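Local coordinates for protein endoglucanase (Uncultured bacterium, PDB 3X17) that hydrolyses internal beta-1,4-glucosidic bonds of cellulose, using a family 9 glycoside hydrolase domain with an (alpha/alpha)6 barrel behind an N-terminal Ig-like domain, at residues 79-84 and 420-425; 235-240 and 305-310; 278-283 and 341-346. One frame throughout, in Å; residues are numbered along the deposited sequence.

Contact 1. Residues 79-84 and 420-425; sequences SGDTLY and SGYGVP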
ATOM      1  N   SER A  79      19.169  -6.356 -10.185  1.00 41.26           N
ATOM      2  CA  SER A  79      18.686  -7.235 -11.255  1.00 42.26           C
ATOM      3  C   SER A  79      19.824  -7.998 -11.924  1.00 42.71           C
ATOM      4  O   SER A  79      19.606  -9.057 -12.488  1.00 44.13           O
ATOM      5  CB  SER A  79      17.897  -6.468 -12.319  1.00 43.46           C
ATOM      6  OG  SER A  79      18.726  -5.558 -13.034  1.00 42.44           O
ATOM      7  N   GLY A  80      21.011  -7.404 -11.981  1.00 44.37           N
ATOM      8  CA  GLY A  80      22.070  -7.928 -12.847  1.00 43.14           C
ATOM      9  C   GLY A  80      22.033  -7.410 -14.283  1.00 44.13           C
ATOM     10  O   GLY A  80      22.930  -7.704 -15.061  1.00 44.90           O
ATOM     11  N   ASP A  81      20.994  -6.662 -14.658  1.00 44.24           N
ATOM     12  CA  ASP A  81      20.843  -6.261 -16.062  1.00 44.29           C
ATOM     13  C   ASP A  81      21.853  -5.206 -16.512  1.00 43.97           C
ATOM     14  O   ASP A  81      22.404  -4.450 -15.703  1.00 43.65           O
ATOM     15  CB  ASP A  81      19.427  -5.774 -16.386  1.00 44.05           C
ATOM     16  CG  ASP A  81      18.369  -6.844 -16.174  1.00 48.24           C
ATOM     17  OD1 ASP A  81      18.741  -8.014 -15.922  1.00 45.12           O
ATOM     18  OD2 ASP A  81      17.165  -6.496 -16.271  1.00 44.18           O
ATOM     19  N   THR A  82      22.050  -5.140 -17.822  1.00 42.26           N
ATOM     20  CA  THR A  82      22.685  -4.004 -18.439  1.00 41.67           C
ATOM     21  C   THR A  82      21.617  -3.035 -18.910  1.00 40.77           C
ATOM     22  O   THR A  82      20.765  -3.399 -19.739  1.00 41.88           O
ATOM     23  CB  THR A  82      23.548  -4.461 -19.640  1.00 43.47           C
ATOM     24  OG1 THR A  82      24.611  -5.279 -19.148  1.00 45.34           O
ATOM     25  CG2 THR A  82      24.155  -3.251 -20.359  1.00 43.21           C
ATOM     26  N   LEU A  83      21.643  -1.823 -18.352  1.00 38.42           N
ATOM     27  CA  LEU A  83      20.659  -0.790 -18.684  1.00 39.17           C
ATOM     28  C   LEU A  83      21.262   0.391 -19.447  1.00 38.39           C
ATOM     29  O   LEU A  83      22.343   0.886 -19.113  1.00 37.43           O
ATOM     30  CB  LEU A  83      19.936  -0.282 -17.421  1.00 38.44           C
ATOM     31  CG  LEU A  83      19.499  -1.391 -16.446  1.00 43.61           C
ATOM     32  CD1 LEU A  83      18.799  -0.804 -15.213  1.00 44.23           C
ATOM     33  CD2 LEU A  83      18.561  -2.364 -17.187  1.00 41.68           C
ATOM     34  N   TYR A  84      20.492   0.899 -20.399  1.00 36.80           N
ATOM     35  CA  TYR A  84      20.627   2.271 -20.851  1.00 37.84           C
ATOM     36  C   TYR A  84      19.354   3.011 -20.484  1.00 36.94           C
ATOM     37  O   TYR A  84      18.319   2.390 -20.298  1.00 38.21           O
ATOM     38  CB  TYR A  84      20.842   2.309 -22.365  1.00 37.44           C
ATOM     39  CG  TYR A  84      22.074   1.540 -22.815  1.00 43.26           C
ATOM     40  CD1 TYR A  84      22.074   0.148 -22.865  1.00 43.74           C
ATOM     41  CD2 TYR A  84      23.239   2.206 -23.190  1.00 43.44           C
ATOM     42  CE1 TYR A  84      23.204  -0.559 -23.289  1.00 44.99           C
ATOM     43  CE2 TYR A  84      24.366   1.502 -23.643  1.00 42.30           C
ATOM     44  CZ  TYR A  84      24.347   0.124 -23.663  1.00 43.36           C
ATOM     45  OH  TYR A  84      25.479  -0.581 -24.034  1.00 54.23           O
ATOM     46  N   SER A 420      20.260   1.317  -7.614  1.00 40.62           N
ATOM     47  CA  SER A 420      19.283   0.400  -8.183  1.00 37.23           C
ATOM     48  C   SER A 420      18.862   0.819  -9.576  1.00 36.80           C
ATOM     49  O   SER A 420      18.160   1.806  -9.761  1.00 35.21           O
ATOM     50  CB  SER A 420      18.051   0.289  -7.284  1.00 37.01           C
ATOM     51  OG  SER A 420      17.095  -0.607  -7.842  1.00 36.10           O
ATOM     52  N   GLY A 421      19.239   0.022 -10.558  1.00 36.67           N
ATOM     53  CA  GLY A 421      19.039   0.430 -11.934  1.00 39.31           C
ATOM     54  C   GLY A 421      17.581   0.720 -12.234  1.00 38.86           C
ATOM     55  O   GLY A 421      17.279   1.676 -12.922  1.00 38.45           O
ATOM     56  N   TYR A 422      16.661  -0.076 -11.686  1.00 39.65           N
ATOM     57  CA  TYR A 422      15.247   0.134 -11.987  1.00 38.68           C
ATOM     58  C   TYR A 422      14.520   1.131 -11.080  1.00 39.75           C
ATOM     59  O   TYR A 422      13.297   1.295 -11.205  1.00 41.37           O
ATOM     60  CB  TYR A 422      14.493  -1.187 -11.995  1.00 38.10           C
ATOM     61  CG  TYR A 422      14.818  -2.056 -13.170  1.00 36.89           C
ATOM     62  CD1 TYR A 422      14.192  -1.844 -14.413  1.00 40.27           C
ATOM     63  CD2 TYR A 422      15.749  -3.073 -13.062  1.00 34.84           C
ATOM     64  CE1 TYR A 422      14.457  -2.649 -15.488  1.00 35.79           C
ATOM     65  CE2 TYR A 422      16.049  -3.880 -14.152  1.00 37.99           C
ATOM     66  CZ  TYR A 422      15.411  -3.655 -15.368  1.00 38.23           C
ATOM     67  OH  TYR A 422      15.616  -4.527 -16.423  1.00 34.92           O
ATOM     68  N   GLY A 423      15.223   1.716 -10.110  1.00 38.03           N
ATOM     69  CA  GLY A 423      14.562   2.626  -9.180  1.00 36.26           C
ATOM     70  C   GLY A 423      14.121   2.009  -7.859  1.00 36.13           C
ATOM     71  O   GLY A 423      14.079   2.693  -6.853  1.00 33.73           O
ATOM     72  N   VAL A 424      13.816   0.713  -7.854  1.00 37.83           N
ATOM     73  CA  VAL A 424      13.217   0.072  -6.671  1.00 37.18           C
ATOM     74  C   VAL A 424      14.239   0.012  -5.553  1.00 35.06           C
ATOM     75  O   VAL A 424      15.354  -0.436  -5.767  1.00 35.43           O
ATOM     76  CB  VAL A 424      12.658  -1.351  -6.980  1.00 37.98           C
ATOM     77  CG1 VAL A 424      13.735  -2.260  -7.555  1.00 38.32           C
ATOM     78  CG2 VAL A 424      12.075  -1.983  -5.705  1.00 36.02           C
ATOM     79  N   PRO A 425      13.911   0.599  -4.392  1.00 36.08           N
ATOM     80  CA  PRO A 425      14.888   0.752  -3.307  1.00 35.36           C
ATOM     81  C   PRO A 425      15.061  -0.514  -2.490  1.00 34.15           C
ATOM     82  O   PRO A 425      15.081  -0.468  -1.254  1.00 34.19           O
ATOM     83  CB  PRO A 425      14.307   1.892  -2.454  1.00 35.76           C
ATOM     84  CG  PRO A 425      12.853   1.953  -2.825  1.00 33.48           C
ATOM     85  CD  PRO A 425      12.586   1.123  -4.025  1.00 34.95           C
TER

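Contact 2. Residues 235-240 and 305-310; sequences RMQRPD and EQAWRF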
ATOM      1  N   ARG A 235     -16.804  -2.674  15.722  1.00 31.77           N
ATOM      2  CA  ARG A 235     -17.493  -3.943  16.047  1.00 31.05           C
ATOM      3  C   ARG A 235     -16.489  -4.944  16.616  1.00 30.41           C
ATOM      4  O   ARG A 235     -16.881  -5.930  17.246  1.00 30.62           O
ATOM      5  CB  ARG A 235     -18.208  -4.511  14.815  1.00 31.88           C
ATOM      6  CG  ARG A 235     -19.207  -3.529  14.131  1.00 29.56           C
ATOM      7  CD  ARG A 235     -19.738  -4.065  12.782  1.00 35.41           C
ATOM      8  NE  ARG A 235     -20.503  -3.033  12.082  1.00 39.44           N
ATOM      9  CZ  ARG A 235     -20.117  -2.374  10.971  1.00 38.84           C
ATOM     10  NH1 ARG A 235     -19.084  -2.774  10.216  1.00 27.41           N
ATOM     11  NH2 ARG A 235     -20.853  -1.359  10.547  1.00 36.34           N
ATOM     12  N   MET A 236     -15.201  -4.723  16.341  1.00 29.57           N
ATOM     13  CA  MET A 236     -14.125  -5.581  16.859  1.00 29.20           C
ATOM     14  C   MET A 236     -13.612  -5.124  18.235  1.00 30.26           C
ATOM     15  O   MET A 236     -12.608  -5.641  18.752  1.00 29.32           O
ATOM     16  CB  MET A 236     -12.965  -5.641  15.870  1.00 29.38           C
ATOM     17  CG  MET A 236     -13.252  -6.433  14.585  1.00 31.89           C
ATOM     18  SD  MET A 236     -13.624  -8.194  14.909  1.00 30.01           S
ATOM     19  CE  MET A 236     -11.956  -8.930  14.917  1.00 26.45           C
ATOM     20  N   GLN A 237     -14.284  -4.137  18.809  1.00 28.51           N
ATOM     21  CA  GLN A 237     -13.876  -3.614  20.087  1.00 31.94           C
ATOM     22  C   GLN A 237     -14.770  -4.096  21.226  1.00 34.11           C
ATOM     23  O   GLN A 237     -15.985  -3.970  21.203  1.00 33.71           O
ATOM     24  CB  GLN A 237     -13.759  -2.075  20.092  1.00 30.73           C
ATOM     25  CG  GLN A 237     -12.971  -1.541  21.309  1.00 32.38           C
ATOM     26  CD  GLN A 237     -12.960  -0.003  21.411  1.00 42.28           C
ATOM     27  OE1 GLN A 237     -13.895   0.671  20.956  1.00 36.01           O
ATOM     28  NE2 GLN A 237     -11.903   0.552  22.029  1.00 33.00           N
ATOM     29  N   ARG A 238     -14.113  -4.481  22.299  1.00 36.35           N
ATOM     30  CA  ARG A 238     -14.755  -5.052  23.458  1.00 38.51           C
ATOM     31  C   ARG A 238     -14.995  -3.879  24.411  1.00 37.68           C
ATOM     32  O   ARG A 238     -14.255  -2.891  24.357  1.00 40.03           O
ATOM     33  CB  ARG A 238     -13.737  -6.030  24.026  1.00 36.81           C
ATOM     34  CG  ARG A 238     -14.221  -7.014  24.991  1.00 44.06           C
ATOM     35  CD  ARG A 238     -13.096  -7.213  25.976  1.00 50.10           C
ATOM     36  NE  ARG A 238     -12.324  -8.372  25.639  1.00 45.38           N
ATOM     37  CZ  ARG A 238     -11.240  -8.766  26.297  1.00 44.43           C
ATOM     38  NH1 ARG A 238     -10.653  -7.980  27.200  1.00 38.55           N
ATOM     39  NH2 ARG A 238     -10.723  -9.936  25.996  1.00 34.39           N
ATOM     40  N   PRO A 239     -16.024  -3.962  25.279  1.00 37.27           N
ATOM     41  CA  PRO A 239     -16.386  -2.743  25.990  1.00 37.44           C
ATOM     42  C   PRO A 239     -15.288  -2.200  26.899  1.00 37.70           C
ATOM     43  O   PRO A 239     -15.323  -1.024  27.270  1.00 37.57           O
ATOM     44  CB  PRO A 239     -17.601  -3.176  26.831  1.00 40.21           C
ATOM     45  CG  PRO A 239     -18.220  -4.265  26.025  1.00 36.88           C
ATOM     46  CD  PRO A 239     -17.035  -5.023  25.463  1.00 38.06           C
ATOM     47  N   ASP A 240     -14.308  -3.023  27.259  1.00 36.43           N
ATOM     48  CA  ASP A 240     -13.222  -2.486  28.065  1.00 36.54           C
ATOM     49  C   ASP A 240     -12.215  -1.719  27.183  1.00 34.84           C
ATOM     50  O   ASP A 240     -11.327  -1.048  27.699  1.00 33.62           O
ATOM     51  CB  ASP A 240     -12.560  -3.565  28.951  1.00 35.36           C
ATOM     52  CG  ASP A 240     -11.910  -4.686  28.140  1.00 35.75           C
ATOM     53  OD1 ASP A 240     -12.119  -4.751  26.914  1.00 34.99           O
ATOM     54  OD2 ASP A 240     -11.267  -5.557  28.755  1.00 36.23           O
ATOM     55  N   GLU A 305     -10.122   6.580  22.963  1.00 32.68           N
ATOM     56  CA  GLU A 305      -9.881   6.895  24.375  1.00 33.52           C
ATOM     57  C   GLU A 305     -10.092   5.686  25.281  1.00 33.61           C
ATOM     58  O   GLU A 305      -9.376   5.512  26.270  1.00 34.29           O
ATOM     59  CB  GLU A 305     -10.769   8.068  24.832  1.00 32.65           C
ATOM     60  CG  GLU A 305     -10.347   9.411  24.241  1.00 31.70           C
ATOM     61  CD  GLU A 305     -11.328  10.561  24.541  1.00 39.96           C
ATOM     62  OE1 GLU A 305     -12.550  10.317  24.640  1.00 41.22           O
ATOM     63  OE2 GLU A 305     -10.881  11.725  24.589  1.00 42.05           O
ATOM     64  N   GLN A 306     -11.058   4.841  24.931  1.00 33.35           N
ATOM     65  CA  GLN A 306     -11.392   3.675  25.746  1.00 31.80           C
ATOM     66  C   GLN A 306     -10.317   2.599  25.539  1.00 31.12           C
ATOM     67  O   GLN A 306      -9.839   1.995  26.485  1.00 30.86           O
ATOM     68  CB  GLN A 306     -12.792   3.166  25.343  1.00 33.39           C
ATOM     69  CG  GLN A 306     -13.313   1.946  26.106  1.00 33.78           C
ATOM     70  CD  GLN A 306     -13.299   2.151  27.615  1.00 43.52           C
ATOM     71  OE1 GLN A 306     -13.793   3.164  28.122  1.00 43.31           O
ATOM     72  NE2 GLN A 306     -12.662   1.225  28.337  1.00 45.12           N
ATOM     73  N   ALA A 307      -9.912   2.408  24.291  1.00 32.45           N
ATOM     74  CA  ALA A 307      -8.767   1.588  23.957  1.00 32.71           C
ATOM     75  C   ALA A 307      -7.484   1.997  24.689  1.00 33.94           C
ATOM     76  O   ALA A 307      -6.729   1.152  25.149  1.00 33.13           O
ATOM     77  CB  ALA A 307      -8.540   1.608  22.460  1.00 33.71           C
ATOM     78  N   TRP A 308      -7.199   3.290  24.752  1.00 34.19           N
ATOM     79  CA  TRP A 308      -6.044   3.719  25.513  1.00 33.61           C
ATOM     80  C   TRP A 308      -6.204   3.427  27.016  1.00 34.93           C
ATOM     81  O   TRP A 308      -5.221   3.158  27.690  1.00 35.03           O
ATOM     82  CB  TRP A 308      -5.738   5.200  25.309  1.00 33.04           C
ATOM     83  CG  TRP A 308      -4.453   5.584  25.994  1.00 33.16           C
ATOM     84  CD1 TRP A 308      -4.311   6.122  27.237  1.00 29.27           C
ATOM     85  CD2 TRP A 308      -3.132   5.338  25.507  1.00 32.03           C
ATOM     86  NE1 TRP A 308      -2.988   6.280  27.531  1.00 34.10           N
ATOM     87  CE2 TRP A 308      -2.237   5.790  26.493  1.00 34.09           C
ATOM     88  CE3 TRP A 308      -2.619   4.840  24.295  1.00 33.93           C
ATOM     89  CZ2 TRP A 308      -0.849   5.756  26.318  1.00 37.77           C
ATOM     90  CZ3 TRP A 308      -1.235   4.792  24.125  1.00 37.81           C
ATOM     91  CH2 TRP A 308      -0.368   5.220  25.145  1.00 37.58           C
ATOM     92  N   ARG A 309      -7.424   3.502  27.546  1.00 34.69           N
ATOM     93  CA  ARG A 309      -7.639   3.162  28.960  1.00 36.66           C
ATOM     94  C   ARG A 309      -7.266   1.699  29.205  1.00 36.50           C
ATOM     95  O   ARG A 309      -6.519   1.366  30.136  1.00 35.55           O
ATOM     96  CB  ARG A 309      -9.095   3.382  29.351  1.00 35.35           C
ATOM     97  CG  ARG A 309      -9.359   4.717  30.011  1.00 39.46           C
ATOM     98  CD  ARG A 309     -10.851   5.042  30.017  1.00 42.92           C
ATOM     99  NE  ARG A 309     -11.036   6.321  29.339  1.00 51.61           N
ATOM    100  CZ  ARG A 309     -11.984   6.589  28.452  1.00 49.95           C
ATOM    101  NH1 ARG A 309     -12.952   5.720  28.210  1.00 40.62           N
ATOM    102  NH2 ARG A 309     -12.013   7.787  27.882  1.00 59.39           N
ATOM    103  N   PHE A 310      -7.711   0.836  28.301  1.00 36.48           N
ATOM    104  CA  PHE A 310      -7.273  -0.551  28.335  1.00 35.79           C
ATOM    105  C   PHE A 310      -5.752  -0.697  28.291  1.00 36.67           C
ATOM    106  O   PHE A 310      -5.190  -1.433  29.091  1.00 35.96           O
ATOM    107  CB  PHE A 310      -7.912  -1.383  27.226  1.00 33.89           C
ATOM    108  CG  PHE A 310      -7.572  -2.836  27.314  1.00 35.37           C
ATOM    109  CD1 PHE A 310      -8.318  -3.690  28.132  1.00 34.06           C
ATOM    110  CD2 PHE A 310      -6.465  -3.341  26.646  1.00 31.07           C
ATOM    111  CE1 PHE A 310      -7.963  -5.025  28.267  1.00 35.53           C
ATOM    112  CE2 PHE A 310      -6.132  -4.686  26.743  1.00 32.08           C
ATOM    113  CZ  PHE A 310      -6.870  -5.527  27.579  1.00 35.73           C
TER

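Contact 3. Residues 278-283 and 341-346; sequences AAAAWA and FWAAVE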
ATOM      1  N   ALA A 278      -5.747   0.420  16.508  1.00 29.84           N
ATOM      2  CA  ALA A 278      -7.093   0.901  16.260  1.00 30.27           C
ATOM      3  C   ALA A 278      -7.265   2.242  16.953  1.00 30.52           C
ATOM      4  O   ALA A 278      -7.866   3.150  16.403  1.00 31.76           O
ATOM      5  CB  ALA A 278      -8.121  -0.110  16.763  1.00 30.46           C
ATOM      6  N   ALA A 279      -6.705   2.376  18.151  1.00 30.56           N
ATOM      7  CA  ALA A 279      -6.672   3.674  18.819  1.00 30.76           C
ATOM      8  C   ALA A 279      -6.087   4.737  17.913  1.00 28.96           C
ATOM      9  O   ALA A 279      -6.646   5.812  17.790  1.00 30.62           O
ATOM     10  CB  ALA A 279      -5.886   3.620  20.180  1.00 28.70           C
ATOM     11  N   ALA A 280      -4.950   4.444  17.300  1.00 30.27           N
ATOM     12  CA  ALA A 280      -4.255   5.444  16.489  1.00 30.86           C
ATOM     13  C   ALA A 280      -5.125   5.840  15.284  1.00 31.43           C
ATOM     14  O   ALA A 280      -5.348   7.025  15.013  1.00 32.12           O
ATOM     15  CB  ALA A 280      -2.870   4.918  16.036  1.00 29.07           C
ATOM     16  N   ALA A 281      -5.684   4.852  14.612  1.00 30.65           N
ATOM     17  CA  ALA A 281      -6.436   5.133  13.389  1.00 31.42           C
ATOM     18  C   ALA A 281      -7.691   5.915  13.705  1.00 30.33           C
ATOM     19  O   ALA A 281      -7.999   6.899  13.022  1.00 30.18           O
ATOM     20  CB  ALA A 281      -6.767   3.851  12.646  1.00 32.10           C
ATOM     21  N   TRP A 282      -8.380   5.516  14.770  1.00 29.94           N
ATOM     22  CA  TRP A 282      -9.565   6.226  15.237  1.00 31.01           C
ATOM     23  C   TRP A 282      -9.241   7.673  15.644  1.00 31.00           C
ATOM     24  O   TRP A 282     -10.063   8.563  15.451  1.00 31.71           O
ATOM     25  CB  TRP A 282     -10.175   5.544  16.455  1.00 31.00           C
ATOM     26  CG  TRP A 282     -10.917   4.294  16.163  1.00 33.73           C
ATOM     27  CD1 TRP A 282     -11.657   4.007  15.041  1.00 29.13           C
ATOM     28  CD2 TRP A 282     -11.015   3.147  17.016  1.00 29.75           C
ATOM     29  NE1 TRP A 282     -12.159   2.728  15.126  1.00 33.70           N
ATOM     30  CE2 TRP A 282     -11.830   2.199  16.350  1.00 29.88           C
ATOM     31  CE3 TRP A 282     -10.456   2.808  18.254  1.00 27.39           C
ATOM     32  CZ2 TRP A 282     -12.116   0.946  16.894  1.00 32.10           C
ATOM     33  CZ3 TRP A 282     -10.729   1.541  18.790  1.00 28.44           C
ATOM     34  CH2 TRP A 282     -11.566   0.646  18.127  1.00 27.57           C
ATOM     35  N   ALA A 283      -8.158   7.869  16.384  1.00 30.22           N
ATOM     36  CA  ALA A 283      -7.780   9.240  16.784  1.00 30.36           C
ATOM     37  C   ALA A 283      -7.434  10.102  15.565  1.00 28.50           C
ATOM     38  O   ALA A 283      -7.767  11.283  15.520  1.00 29.40           O
ATOM     39  CB  ALA A 283      -6.631   9.230  17.765  1.00 28.36           C
ATOM     40  N   PHE A 341       3.270   3.936  20.891  1.00 32.63           N
ATOM     41  CA  PHE A 341       3.815   5.256  20.535  1.00 33.07           C
ATOM     42  C   PHE A 341       2.865   5.963  19.556  1.00 34.59           C
ATOM     43  O   PHE A 341       2.415   7.103  19.794  1.00 34.06           O
ATOM     44  CB  PHE A 341       5.207   5.081  19.906  1.00 34.40           C
ATOM     45  CG  PHE A 341       5.765   6.335  19.263  1.00 38.68           C
ATOM     46  CD1 PHE A 341       6.395   7.302  20.033  1.00 34.65           C
ATOM     47  CD2 PHE A 341       5.650   6.541  17.889  1.00 35.63           C
ATOM     48  CE1 PHE A 341       6.953   8.432  19.450  1.00 36.12           C
ATOM     49  CE2 PHE A 341       6.223   7.660  17.294  1.00 39.01           C
ATOM     50  CZ  PHE A 341       6.827   8.636  18.094  1.00 41.68           C
ATOM     51  N   TRP A 342       2.518   5.260  18.473  1.00 34.25           N
ATOM     52  CA  TRP A 342       1.696   5.859  17.413  1.00 31.30           C
ATOM     53  C   TRP A 342       0.334   6.282  17.949  1.00 30.97           C
ATOM     54  O   TRP A 342      -0.138   7.379  17.688  1.00 30.81           O
ATOM     55  CB  TRP A 342       1.553   4.885  16.251  1.00 30.16           C
ATOM     56  CG  TRP A 342       0.596   5.329  15.188  1.00 29.88           C
ATOM     57  CD1 TRP A 342       0.461   6.585  14.676  1.00 28.92           C
ATOM     58  CD2 TRP A 342      -0.212   4.475  14.375  1.00 30.31           C
ATOM     59  NE1 TRP A 342      -0.451   6.583  13.645  1.00 31.34           N
ATOM     60  CE2 TRP A 342      -0.878   5.295  13.439  1.00 32.91           C
ATOM     61  CE3 TRP A 342      -0.503   3.102  14.405  1.00 25.58           C
ATOM     62  CZ2 TRP A 342      -1.868   4.798  12.573  1.00 30.89           C
ATOM     63  CZ3 TRP A 342      -1.504   2.611  13.565  1.00 31.72           C
ATOM     64  CH2 TRP A 342      -2.153   3.456  12.640  1.00 35.44           C
ATOM     65  N   ALA A 343      -0.278   5.416  18.745  1.00 31.16           N
ATOM     66  CA  ALA A 343      -1.555   5.748  19.363  1.00 31.95           C
ATOM     67  C   ALA A 343      -1.430   6.959  20.287  1.00 31.24           C
ATOM     68  O   ALA A 343      -2.255   7.875  20.227  1.00 31.59           O
ATOM     69  CB  ALA A 343      -2.131   4.517  20.113  1.00 29.44           C
ATOM     70  N   ALA A 344      -0.403   6.965  21.138  1.00 30.82           N
ATOM     71  CA  ALA A 344      -0.115   8.152  21.971  1.00 32.61           C
ATOM     72  C   ALA A 344      -0.012   9.464  21.192  1.00 30.77           C
ATOM     73  O   ALA A 344      -0.653  10.451  21.547  1.00 33.67           O
ATOM     74  CB  ALA A 344       1.130   7.936  22.860  1.00 29.68           C
ATOM     75  N   VAL A 345       0.770   9.472  20.122  1.00 31.57           N
ATOM     76  CA  VAL A 345       0.891  10.665  19.270  1.00 31.04           C
ATOM     77  C   VAL A 345      -0.472  11.124  18.772  1.00 29.61           C
ATOM     78  O   VAL A 345      -0.843  12.277  18.971  1.00 30.14           O
ATOM     79  CB  VAL A 345       1.840  10.409  18.061  1.00 30.15           C
ATOM     80  CG1 VAL A 345       1.759  11.556  17.051  1.00 31.68           C
ATOM     81  CG2 VAL A 345       3.282  10.242  18.563  1.00 29.23           C
ATOM     82  N   GLU A 346      -1.218  10.227  18.122  1.00 29.38           N
ATOM     83  CA  GLU A 346      -2.502  10.610  17.494  1.00 30.74           C
ATOM     84  C   GLU A 346      -3.534  11.112  18.523  1.00 32.38           C
ATOM     85  O   GLU A 346      -4.251  12.086  18.289  1.00 32.69           O
ATOM     86  CB  GLU A 346      -3.080   9.456  16.677  1.00 31.26           C
ATOM     87  CG  GLU A 346      -2.109   8.896  15.642  1.00 29.25           C
ATOM     88  CD  GLU A 346      -1.640   9.938  14.613  1.00 36.39           C
ATOM     89  OE1 GLU A 346      -2.158  11.081  14.601  1.00 36.44           O
ATOM     90  OE2 GLU A 346      -0.810   9.583  13.755  1.00 32.91           O
TER
HETATM   91  O   HOH W   1      -5.341  12.969  15.825  1.00 35.76           O

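Contact 1. Residues 79-84 and 420-425
Tyr422 OH donates to Asp81 OD2 across a short 2.5 Å bond. It meets the anti lone pair of that oxygen, near the plane of the tyrosine ring, while the carboxylate stands almost upright to the ring, 82° between the planes. The other carboxylate oxygen, Asp81 OD1, makes a salt bridge with Arg527, which is likely to favour the charged form of Asp81. With CG beside the backbone N and anti to the carbonyl carbon (chi1 -71°), the Tyr422 ring leaves the type I turn from Ser420 to Gly423 and its phenol end reaches 79-84. Ser79 OG lies at the ring edge, 3.4 Å from Tyr422 CE2; this hydroxyl accepts from Asp81 N (3.0 Å), an ST turn, and also bonds to Asp75. Leu83 straddles the junction: its CD1 sits over one ring face near the rim and 3.5 Å from Gly421 CA, where a CB would collide, and its CD2 packs 3.9 Å from Tyr422 CZ. Asp75 also takes the N-H of Gly421. This buried contact is an interdomain interface, joining the Ig-like domain of a family 9 endoglucanase to a loop of its catalytic domain.

Contact 2. Residues 235-240 and 305-310
The ring of Phe310 meets Asp240 and Arg238, both at a slant. Asp240 OD2 comes within 3.4 Å of Phe310 CE1, the carboxylate tilted 60° from the ring, and Arg238 NH1 is 4.1 Å from the same carbon with its guanidinium nearly upright to the ring. The two charged groups also grip each other: Arg238 NH1 gives a hydrogen bond, 2.9 Å, to the syn lone pair of Asp240 OD2, lying in the guanidinium plane, and together they form a salt bridge beside the ring. Asp240 OD1 accepts from Ala242 N, so both carboxylate oxygens are held and the rotation of the group is fixed. Gln306 leaves the helix with CG anti to its N, then bends at chi2 (55°), which brings its amide back over the loop. There Gln306 NE2 donates to Asp240 O at 2.7 Å, in its own amide plane but from above the carbonyl plane rather than along a lone pair. The extended Gln237 reaches in from earlier in the loop, its NE2 3.6 Å from Ala307 CB, and that NE2 hydrogen-bonds Gly241 O and Ala303 O. Phe161 packs on Arg238, Pro239 and Asp240. The loop joins helix 221-235 to strand 243-249 and packs on helix 294-312, while Gln237 also touches Val243 of that strand and Trp282 of helix 272-288.

Contact 3. Residues 278-283 and 341-346
The indole of Trp342 lies with one face over Ala280, whose CB sits above the middle of the ring system as a CH-pi contact. Trp342 NE1 gives a weak, bent hydrogen bond (3.0 Å, 130°) to Glu346 OE2, one helical turn on. The indole reaches across because CG is anti to the backbone N (chi1 173°). Were Trp342 an alanine, the methyl of Ala280 would lose its cover, which is likely to open a gap between the helices and leave Glu346 OE2 without its N-H. The other oxygen, Glu346 OE1, makes a salt bridge with Arg287, while OE2 is close to the like-charged Asp386. The two helices run nearly parallel, their axes 7.8 Å apart and inclined by 25°, as expected of neighbours in one layer of an (alpha/alpha)6 barrel, with helix 294-312 between them in sequence. Small residues allow the approach: the CA atoms of Ala280 and Ala343 are 4.0 Å apart, and Ala279 CB meets Ala343 CB at 3.9 Å. Further along, Ala283 CB packs 3.7 Å from Glu346 CB. A calcium ion lies about 8 Å from the Trp342 side chain. At the C-terminal side, one water donates to both Ala283 O (3.0 Å) and Glu346 O (2.8 Å).

In the fold
From the N terminus, the chain builds the Ig-like sheet, and residues 79-84 there wait until 420-425 return to them, so contact 1 closes a very long loop that holds most of the catalytic domain. Both other contacts fall within it, and they cross: 235-240, 278-283, 305-310 and 341-346 alternate along the chain. Contact 2 ties the loop after helix 221-235 to helix 294-312, and contact 3 ties helix 272-288 to helix 337-351. The two touch where Ala307 meets Ala279 and Trp308 meets Ala344. Their centres are about 12 Å apart, whereas contact 1 lies on the opposite side of the chain's centre, its own centre about 47 Å from that of contact 2.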